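Local atomic coordinates of nitrate transport protein (Xanthomonas axonopodis pv. citri, PDB entry 3KSX), a protein that probably binds alkanesulfonates in the periplasm for uptake, and can hold the sulfonate buffer MOPS. Residues A45-F55 and F227-A238. Sequence-based numbering, arbitrary orientation.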
ATOM      1  N   ALA A  45      -2.063  14.601   5.985  1.00 33.60           N
ATOM      2  CA  ALA A  45      -1.696  15.627   5.008  1.00 33.55           C
ATOM      3  C   ALA A  45      -2.914  16.261   4.368  1.00 32.44           C
ATOM      4  O   ALA A  45      -2.988  17.466   4.272  1.00 34.51           O
ATOM      5  CB  ALA A  45      -0.697  15.096   3.955  1.00 34.29           C
ATOM      6  N   LYS A  46      -3.862  15.445   3.932  1.00 33.14           N
ATOM      7  CA  LYS A  46      -5.108  15.929   3.374  1.00 34.32           C
ATOM      8  C   LYS A  46      -5.835  16.837   4.391  1.00 35.16           C
ATOM      9  O   LYS A  46      -6.140  17.992   4.082  1.00 34.90           O
ATOM     10  CB  LYS A  46      -5.979  14.767   2.867  1.00 33.97           C
ATOM     11  CG  LYS A  46      -7.272  15.192   2.194  1.00 35.29           C
ATOM     12  CD  LYS A  46      -8.013  14.004   1.551  1.00 33.97           C
ATOM     13  CE  LYS A  46      -9.379  14.477   1.039  1.00 36.13           C
ATOM     14  NZ  LYS A  46     -10.073  15.413   1.980  1.00 41.52           N
ATOM     15  N   GLN A  47      -6.067  16.362   5.609  1.00 36.31           N
ATOM     16  CA  GLN A  47      -6.920  17.110   6.497  1.00 37.69           C
ATOM     17  C   GLN A  47      -6.232  18.366   7.009  1.00 36.55           C
ATOM     18  O   GLN A  47      -6.919  19.398   7.226  1.00 38.53           O
ATOM     19  CB  GLN A  47      -7.472  16.271   7.663  1.00 37.97           C
ATOM     20  CG  GLN A  47      -8.113  14.920   7.304  1.00 44.22           C
ATOM     21  CD  GLN A  47      -9.001  14.926   6.039  1.00 50.54           C
ATOM     22  OE1 GLN A  47      -9.833  15.822   5.843  1.00 54.87           O
ATOM     23  NE2 GLN A  47      -8.819  13.902   5.178  1.00 49.23           N
ATOM     24  N   HIS A  48      -4.913  18.301   7.163  1.00 35.44           N
ATOM     25  CA  HIS A  48      -4.121  19.460   7.617  1.00 35.95           C
ATOM     26  C   HIS A  48      -3.783  20.475   6.552  1.00 33.36           C
ATOM     27  O   HIS A  48      -3.163  21.534   6.833  1.00 33.42           O
ATOM     28  CB  HIS A  48      -2.834  18.991   8.282  1.00 36.49           C
ATOM     29  CG  HIS A  48      -3.041  18.407   9.653  1.00 42.34           C
ATOM     30  ND1 HIS A  48      -2.043  18.374  10.607  1.00 48.16           N
ATOM     31  CD2 HIS A  48      -4.135  17.848  10.228  1.00 45.92           C
ATOM     32  CE1 HIS A  48      -2.507  17.801  11.706  1.00 48.66           C
ATOM     33  NE2 HIS A  48      -3.778  17.477  11.503  1.00 47.17           N
ATOM     34  N   ARG A  49      -4.163  20.146   5.329  1.00 31.99           N
ATOM     35  CA  ARG A  49      -3.911  20.975   4.150  1.00 30.58           C
ATOM     36  C   ARG A  49      -2.449  21.355   3.976  1.00 31.18           C
ATOM     37  O   ARG A  49      -2.165  22.476   3.650  1.00 30.55           O
ATOM     38  CB  ARG A  49      -4.831  22.223   4.165  1.00 30.94           C
ATOM     39  CG  ARG A  49      -6.269  21.892   4.583  1.00 31.29           C
ATOM     40  CD  ARG A  49      -7.248  22.995   4.274  1.00 31.67           C
ATOM     41  NE  ARG A  49      -7.258  23.380   2.844  1.00 35.59           N
ATOM     42  CZ  ARG A  49      -7.924  22.772   1.858  1.00 37.68           C
ATOM     43  NH1 ARG A  49      -8.662  21.687   2.068  1.00 38.86           N
ATOM     44  NH2 ARG A  49      -7.837  23.291   0.643  1.00 40.40           N
ATOM     45  N   LEU A  50      -1.539  20.398   4.150  1.00 29.37           N
ATOM     46  CA  LEU A  50      -0.077  20.665   4.103  1.00 29.74           C
ATOM     47  C   LEU A  50       0.396  21.114   2.727  1.00 29.54           C
ATOM     48  O   LEU A  50       1.268  21.999   2.594  1.00 30.68           O
ATOM     49  CB  LEU A  50       0.715  19.417   4.515  1.00 30.46           C
ATOM     50  CG  LEU A  50       0.423  18.875   5.947  1.00 33.39           C
ATOM     51  CD1 LEU A  50       1.390  17.764   6.336  1.00 32.86           C
ATOM     52  CD2 LEU A  50       0.572  20.056   6.922  1.00 34.71           C
ATOM     53  N   LEU A  51      -0.164  20.491   1.713  1.00 28.18           N
ATOM     54  CA  LEU A  51       0.261  20.755   0.339  1.00 27.92           C
ATOM     55  C   LEU A  51      -0.284  22.118  -0.045  1.00 28.80           C
ATOM     56  O   LEU A  51       0.417  22.888  -0.678  1.00 27.13           O
ATOM     57  CB  LEU A  51      -0.292  19.664  -0.620  1.00 27.83           C
ATOM     58  CG  LEU A  51       0.390  18.298  -0.471  1.00 27.31           C
ATOM     59  CD1 LEU A  51      -0.080  17.380  -1.535  1.00 29.86           C
ATOM     60  CD2 LEU A  51       1.919  18.404  -0.510  1.00 29.78           C
ATOM     61  N   GLU A  52      -1.535  22.380   0.331  1.00 29.67           N
ATOM     62  CA  GLU A  52      -2.204  23.647  -0.011  1.00 30.35           C
ATOM     63  C   GLU A  52      -1.478  24.773   0.647  1.00 31.21           C
ATOM     64  O   GLU A  52      -1.154  25.758  -0.004  1.00 33.69           O
ATOM     65  CB  GLU A  52      -3.661  23.655   0.406  1.00 30.27           C
ATOM     66  CG  GLU A  52      -4.500  22.634  -0.333  1.00 30.61           C
ATOM     67  CD  GLU A  52      -4.472  21.218   0.290  1.00 32.16           C
ATOM     68  OE1 GLU A  52      -3.638  20.917   1.168  1.00 30.54           O
ATOM     69  OE2 GLU A  52      -5.307  20.399  -0.102  1.00 35.22           O
ATOM     70  N   GLN A  53      -1.095  24.594   1.891  1.00 31.71           N
ATOM     71  CA  GLN A  53      -0.262  25.590   2.545  1.00 33.83           C
ATOM     72  C   GLN A  53       1.083  25.839   1.858  1.00 33.93           C
ATOM     73  O   GLN A  53       1.526  26.984   1.744  1.00 34.72           O
ATOM     74  CB  GLN A  53       0.043  25.160   3.972  1.00 33.31           C
ATOM     75  CG  GLN A  53      -1.169  25.017   4.849  1.00 39.57           C
ATOM     76  CD  GLN A  53      -0.722  24.843   6.270  1.00 44.20           C
ATOM     77  OE1 GLN A  53       0.171  25.559   6.708  1.00 45.45           O
ATOM     78  NE2 GLN A  53      -1.262  23.855   6.967  1.00 44.90           N
ATOM     79  N   ARG A  54       1.728  24.779   1.372  1.00 33.13           N
ATOM     80  CA  ARG A  54       3.024  24.889   0.710  1.00 32.17           C
ATOM     81  C   ARG A  54       2.965  25.473  -0.743  1.00 32.36           C
ATOM     82  O   ARG A  54       3.883  26.162  -1.222  1.00 31.09           O
ATOM     83  CB  ARG A  54       3.688  23.495   0.715  1.00 32.26           C
ATOM     84  CG  ARG A  54       5.099  23.475   0.070  1.00 37.40           C
ATOM     85  CD  ARG A  54       6.184  23.180   1.097  1.00 46.03           C
ATOM     86  NE  ARG A  54       7.570  23.210   0.570  1.00 52.56           N
ATOM     87  CZ  ARG A  54       8.389  22.140   0.452  1.00 56.86           C
ATOM     88  NH1 ARG A  54       7.967  20.913   0.779  1.00 55.01           N
ATOM     89  NH2 ARG A  54       9.648  22.287  -0.009  1.00 57.18           N
ATOM     90  N   PHE A  55       1.889  25.216  -1.443  1.00 31.68           N
ATOM     91  CA  PHE A  55       1.838  25.508  -2.857  1.00 32.78           C
ATOM     92  C   PHE A  55       0.546  26.276  -3.169  1.00 32.57           C
ATOM     93  O   PHE A  55      -0.366  25.746  -3.792  1.00 33.04           O
ATOM     94  CB  PHE A  55       1.856  24.185  -3.606  1.00 33.51           C
ATOM     95  CG  PHE A  55       3.098  23.353  -3.344  1.00 34.21           C
ATOM     96  CD1 PHE A  55       4.347  23.746  -3.867  1.00 37.20           C
ATOM     97  CD2 PHE A  55       2.999  22.155  -2.616  1.00 35.65           C
ATOM     98  CE1 PHE A  55       5.468  22.954  -3.648  1.00 38.30           C
ATOM     99  CE2 PHE A  55       4.094  21.390  -2.381  1.00 34.08           C
ATOM    100  CZ  PHE A  55       5.337  21.784  -2.912  1.00 40.28           C
ATOM    101  N   PHE A 227       9.025  20.492  -8.185  1.00 31.81           N
ATOM    102  CA  PHE A 227       7.748  20.571  -7.498  1.00 30.47           C
ATOM    103  C   PHE A 227       7.464  19.202  -6.920  1.00 29.18           C
ATOM    104  O   PHE A 227       7.070  19.123  -5.777  1.00 29.69           O
ATOM    105  CB  PHE A 227       6.643  21.050  -8.445  1.00 30.33           C
ATOM    106  CG  PHE A 227       5.251  20.903  -7.911  1.00 30.51           C
ATOM    107  CD1 PHE A 227       4.704  21.867  -7.088  1.00 32.55           C
ATOM    108  CD2 PHE A 227       4.453  19.813  -8.293  1.00 31.18           C
ATOM    109  CE1 PHE A 227       3.400  21.735  -6.611  1.00 34.93           C
ATOM    110  CE2 PHE A 227       3.139  19.685  -7.825  1.00 32.37           C
ATOM    111  CZ  PHE A 227       2.625  20.623  -6.991  1.00 33.46           C
ATOM    112  N   VAL A 228       7.683  18.131  -7.703  1.00 29.49           N
ATOM    113  CA  VAL A 228       7.449  16.758  -7.202  1.00 27.67           C
ATOM    114  C   VAL A 228       8.348  16.437  -6.025  1.00 28.27           C
ATOM    115  O   VAL A 228       7.896  15.840  -5.021  1.00 28.26           O
ATOM    116  CB  VAL A 228       7.575  15.741  -8.321  1.00 27.95           C
ATOM    117  CG1 VAL A 228       7.686  14.278  -7.743  1.00 27.55           C
ATOM    118  CG2 VAL A 228       6.325  15.905  -9.268  1.00 25.87           C
ATOM    119  N   GLN A 229       9.599  16.881  -6.117  1.00 28.43           N
ATOM    120  CA  GLN A 229      10.569  16.707  -4.997  1.00 30.39           C
ATOM    121  C   GLN A 229      10.059  17.411  -3.723  1.00 29.70           C
ATOM    122  O   GLN A 229      10.066  16.831  -2.622  1.00 29.23           O
ATOM    123  CB  GLN A 229      11.935  17.212  -5.432  1.00 31.64           C
ATOM    124  CG  GLN A 229      13.023  17.179  -4.358  1.00 35.65           C
ATOM    125  CD  GLN A 229      14.408  17.551  -4.978  1.00 48.33           C
ATOM    126  OE1 GLN A 229      15.443  16.992  -4.588  1.00 50.62           O
ATOM    127  NE2 GLN A 229      14.410  18.468  -5.983  1.00 48.47           N
ATOM    128  N   GLN A 230       9.605  18.662  -3.877  1.00 29.65           N
ATOM    129  CA  GLN A 230       9.063  19.426  -2.762  1.00 29.95           C
ATOM    130  C   GLN A 230       7.807  18.816  -2.225  1.00 29.03           C
ATOM    131  O   GLN A 230       7.621  18.801  -1.001  1.00 30.28           O
ATOM    132  CB  GLN A 230       8.799  20.856  -3.165  1.00 29.64           C
ATOM    133  CG  GLN A 230      10.093  21.645  -3.140  1.00 38.63           C
ATOM    134  CD  GLN A 230      10.121  22.667  -4.216  1.00 44.88           C
ATOM    135  OE1 GLN A 230       9.119  23.353  -4.466  1.00 49.22           O
ATOM    136  NE2 GLN A 230      11.257  22.765  -4.909  1.00 51.10           N
ATOM    137  N   VAL A 231       6.930  18.292  -3.105  1.00 27.22           N
ATOM    138  CA  VAL A 231       5.745  17.525  -2.677  1.00 26.90           C
ATOM    139  C   VAL A 231       6.154  16.367  -1.754  1.00 26.84           C
ATOM    140  O   VAL A 231       5.601  16.232  -0.644  1.00 26.35           O
ATOM    141  CB  VAL A 231       4.926  17.021  -3.896  1.00 26.61           C
ATOM    142  CG1 VAL A 231       3.824  16.091  -3.456  1.00 29.65           C
ATOM    143  CG2 VAL A 231       4.270  18.230  -4.659  1.00 26.43           C
ATOM    144  N   MET A 232       7.117  15.566  -2.217  1.00 26.66           N
ATOM    145  CA  MET A 232       7.616  14.410  -1.452  1.00 29.29           C
ATOM    146  C   MET A 232       8.142  14.907  -0.135  1.00 28.46           C
ATOM    147  O   MET A 232       7.875  14.299   0.895  1.00 30.78           O
ATOM    148  CB  MET A 232       8.784  13.696  -2.094  1.00 26.87           C
ATOM    149  CG  MET A 232       8.556  13.025  -3.455  1.00 34.90           C
ATOM    150  SD  MET A 232       7.326  11.737  -3.299  1.00 39.90           S
ATOM    151  CE  MET A 232       5.751  12.547  -3.718  1.00 38.10           C
ATOM    152  N   GLY A 233       8.889  16.022  -0.165  1.00 31.20           N
ATOM    153  CA  GLY A 233       9.332  16.686   1.095  1.00 32.57           C
ATOM    154  C   GLY A 233       8.250  16.935   2.121  1.00 34.27           C
ATOM    155  O   GLY A 233       8.443  16.716   3.296  1.00 33.24           O
ATOM    156  N   THR A 234       7.099  17.421   1.671  1.00 35.33           N
ATOM    157  CA  THR A 234       6.000  17.767   2.545  1.00 36.06           C
ATOM    158  C   THR A 234       5.291  16.499   3.007  1.00 35.96           C
ATOM    159  O   THR A 234       4.843  16.393   4.162  1.00 37.32           O
ATOM    160  CB  THR A 234       5.016  18.777   1.818  1.00 36.50           C
ATOM    161  OG1 THR A 234       5.742  19.948   1.511  1.00 38.16           O
ATOM    162  CG2 THR A 234       3.839  19.196   2.679  1.00 36.53           C
ATOM    163  N   LEU A 235       5.218  15.500   2.140  1.00 35.67           N
ATOM    164  CA  LEU A 235       4.602  14.261   2.571  1.00 35.63           C
ATOM    165  C   LEU A 235       5.513  13.520   3.572  1.00 36.28           C
ATOM    166  O   LEU A 235       5.034  12.736   4.430  1.00 35.99           O
ATOM    167  CB  LEU A 235       4.259  13.394   1.352  1.00 35.11           C
ATOM    168  CG  LEU A 235       3.243  13.993   0.382  1.00 32.66           C
ATOM    169  CD1 LEU A 235       2.922  12.981  -0.642  1.00 31.51           C
ATOM    170  CD2 LEU A 235       1.962  14.364   1.176  1.00 29.48           C
ATOM    171  N   ASN A 236       6.825  13.745   3.449  1.00 36.69           N
ATOM    172  CA  ASN A 236       7.829  13.127   4.334  1.00 37.44           C
ATOM    173  C   ASN A 236       7.592  13.659   5.740  1.00 38.00           C
ATOM    174  O   ASN A 236       7.709  12.939   6.747  1.00 37.94           O
ATOM    175  CB  ASN A 236       9.235  13.459   3.862  1.00 36.19           C
ATOM    176  CG  ASN A 236      10.275  13.076   4.851  1.00 41.01           C
ATOM    177  OD1 ASN A 236      10.390  13.715   5.875  1.00 45.46           O
ATOM    178  ND2 ASN A 236      11.035  11.996   4.574  1.00 43.24           N
ATOM    179  N   GLN A 237       7.255  14.938   5.811  1.00 37.98           N
ATOM    180  CA  GLN A 237       6.933  15.558   7.080  1.00 38.83           C
ATOM    181  C   GLN A 237       5.609  15.055   7.685  1.00 37.61           C
ATOM    182  O   GLN A 237       5.548  14.757   8.905  1.00 37.16           O
ATOM    183  CB  GLN A 237       6.904  17.084   6.938  1.00 39.54           C
ATOM    184  CG  GLN A 237       8.280  17.722   6.654  1.00 46.28           C
ATOM    185  CD  GLN A 237       9.378  17.225   7.598  1.00 54.04           C
ATOM    186  OE1 GLN A 237       9.268  17.364   8.836  1.00 59.19           O
ATOM    187  NE2 GLN A 237      10.447  16.636   7.021  1.00 54.87           N
ATOM    188  N   ALA A 238       4.569  14.926   6.865  1.00 36.95           N
ATOM    189  CA  ALA A 238       3.240  14.409   7.334  1.00 36.33           C
ATOM    190  C   ALA A 238       3.371  13.094   8.152  1.00 36.52           C
ATOM    191  O   ALA A 238       2.662  12.883   9.205  1.00 34.95           O
ATOM    192  CB  ALA A 238       2.289  14.145   6.117  1.00 36.04           C
TER
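The rings of Phe55 and Phe227 meet where helices 40-48 and 50-54 pack against helix 225-244, on the sheet containing strands 30-36 and 59-65, in one lobe of a two-lobed periplasmic binding protein; strand order 2-1-3-5-4 is consistent with the type II fold. A Schellman motif at Arg49, with positive phi, turns the chain between the first two helices; helix 50-54 then runs at 134° to 227-238, nearer antiparallel than parallel, axes 10.1 Å apart.

The aromatic pair is edge-to-face: Phe227 sends its edge toward the face of Phe55, centroids 4.7 Å apart and planes at 62°. Arg54 CG lies over the opposite face of the Phe55 ring, while Gln230 CB meets its rim at CZ (3.6 Å). Phe227 and Val231 also touch Leu31 of strand 30-36.

Among the apolar contacts, Ala45 CB meets Ala238 CB at 3.8 Å and also touches Leu235 CD2. Leu50 spans one turn, its CB on Thr234 CG2 (3.6 Å) and its CD1 on Ala238 CB. Leu51 reaches in with CD2 alone, against Thr234 and Val231, and also touches Trp62.

On the polar side, with CG anti to the backbone N (chi1 -178°) and a bend at chi2, Arg54 lays its guanidinium across Gln230 CB. There NH1 donates an in-plane hydrogen bond to Thr234 OG1, its 2.5 Å doubtful as an exact length.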